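Local coordinates for protein ATP phosphoribosyltransferase (Methanobacterium thermoautotrophicum, PDB 2VD3) that probably catalyses the magnesium-dependent condensation of ATP with 5-phosphoribosyl 1-diphosphate, the first and rate-controlling step of histidine biosynthesis, at residues Gly206-Gly209 with Val210-Glu214. Sequence-based numbering, arbitrary orientation.
Sequences GIRG and VIDAE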
loop_
_atom_site.group_PDB
_atom_site.type_symbol
_atom_site.label_atom_id
_atom_site.label_comp_id
_atom_site.label_asym_id
_atom_site.label_seq_id
_atom_site.Cartn_x
_atom_site.Cartn_y
_atom_site.Cartn_z
ATOM N N GLY A 206 31.089 17.037 -9.385
ATOM C CA GLY A 206 30.018 16.437 -10.189
ATOM C C GLY A 206 28.670 17.003 -9.808
ATOM O O GLY A 206 27.921 17.489 -10.662
ATOM N N ILE A 207 28.375 16.949 -8.511
ATOM C CA ILE A 207 27.163 17.522 -7.925
ATOM C C ILE A 207 27.082 19.048 -8.104
ATOM O O ILE A 207 26.047 19.576 -8.543
ATOM C CB ILE A 207 27.033 17.120 -6.427
ATOM C CG1 ILE A 207 26.424 15.717 -6.313
ATOM C CG2 ILE A 207 26.223 18.151 -5.637
ATOM C CD1 ILE A 207 26.535 15.083 -4.945
ATOM N N ARG A 208 28.169 19.752 -7.786
ATOM C CA ARG A 208 28.189 21.214 -7.920
ATOM C C ARG A 208 27.875 21.604 -9.359
ATOM O O ARG A 208 27.097 22.526 -9.591
ATOM C CB ARG A 208 29.519 21.810 -7.434
ATOM C CG ARG A 208 29.544 23.340 -7.227
ATOM C CD ARG A 208 28.189 23.892 -6.740
ATOM N NE ARG A 208 28.260 25.263 -6.226
ATOM C CZ ARG A 208 27.283 26.166 -6.344
ATOM N NH1 ARG A 208 27.435 27.379 -5.838
ATOM N NH2 ARG A 208 26.157 25.865 -6.977
ATOM N N GLY A 209 28.449 20.863 -10.307
ATOM C CA GLY A 209 28.148 20.997 -11.734
ATOM C C GLY A 209 26.682 20.860 -12.136
ATOM O O GLY A 209 26.208 21.596 -12.998
ATOM N N VAL A 210 25.963 19.924 -11.523
ATOM C CA VAL A 210 24.531 19.734 -11.794
ATOM C C VAL A 210 23.704 20.905 -11.259
ATOM O O VAL A 210 22.702 21.289 -11.865
ATOM C CB VAL A 210 24.011 18.390 -11.215
ATOM C CG1 VAL A 210 22.489 18.299 -11.252
ATOM C CG2 VAL A 210 24.620 17.228 -11.977
ATOM N N ILE A 211 24.137 21.473 -10.136
ATOM C CA ILE A 211 23.436 22.591 -9.514
ATOM C C ILE A 211 23.571 23.867 -10.330
ATOM O O ILE A 211 22.634 24.667 -10.408
ATOM C CB ILE A 211 23.933 22.837 -8.070
ATOM C CG1 ILE A 211 23.406 21.742 -7.140
ATOM C CG2 ILE A 211 23.481 24.201 -7.557
ATOM C CD1 ILE A 211 24.202 21.628 -5.897
ATOM N N ASP A 212 24.739 24.063 -10.934
ATOM C CA ASP A 212 24.968 25.238 -11.761
ATOM C C ASP A 212 24.291 25.113 -13.118
ATOM O O ASP A 212 24.176 26.099 -13.853
ATOM C CB ASP A 212 26.470 25.501 -11.933
ATOM C CG ASP A 212 27.163 25.852 -10.622
ATOM O OD1 ASP A 212 26.504 26.421 -9.720
ATOM O OD2 ASP A 212 28.373 25.554 -10.499
ATOM N N ALA A 213 23.846 23.903 -13.450
ATOM C CA ALA A 213 23.116 23.674 -14.702
ATOM C C ALA A 213 21.625 23.990 -14.569
ATOM O O ALA A 213 20.914 24.054 -15.578
ATOM C CB ALA A 213 23.328 22.240 -15.205
ATOM N N GLU A 214 21.161 24.185 -13.331
ATOM C CA GLU A 214 19.745 24.439 -13.058
ATOM C C GLU A 214 19.291 25.728 -13.725
ATOM O O GLU A 214 19.936 26.766 -13.590
ATOM C CB GLU A 214 19.449 24.461 -11.550
ATOM C CG GLU A 214 18.002 24.866 -11.161
ATOM C CD GLU A 214 17.845 26.371 -10.860
ATOM O OE1 GLU A 214 18.693 26.929 -10.122
ATOM O OE2 GLU A 214 16.865 26.993 -11.344
#
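Arg208 and Asp212, one helical turn apart, pair through NH2 of the arginine and OD1 of the aspartate, 2.8 Å from each other. The geometry is that of an i to i+4 salt bridge resting on charge alone: OD1 lies over one face of the guanidinium, no N-H points at it, and the two flat groups are turned 45° apart. At the guanidinium edge sits Ile211, whose CG2 makes a tight contact of 3.2 Å with Arg208 NH2. With CG of Arg208 anti to the backbone N (chi1 -167°), the bend at chi2 (34°) swings the guanidinium toward the C-terminal end of the helix, where both partners lie. Its NE forms a second salt bridge, to Glu87, so the one cation probably helps balance two carboxylates. An apolar contact lies beside this pair: Ile207 CG2 meets Ile211 CD1 at 4.0 Å.

These residues lie on the C-terminal part of helix 197-212, which leads into strand 216-224 of the GlnB-like C-terminal domain that marks the long form of HisG and, in this structure, holds the inhibitor histidine. The i to i+4 backbone bonds of the helix hold the side chains one turn apart: Ile211 N donates to Ile207 O at 3.1 Å, and Asp212 N to Arg208 O at 3.1 Å. The bond from Ala213 N to Gly209 O is weak, with an N-H...O angle of 122°. Farther out, Ile207 and Val210 pack on helix 16-25, Gly209 is backbone-bonded to Ile287 in strand 286-288, and Lys90 NZ donates to Ile211 O and pairs with Glu214.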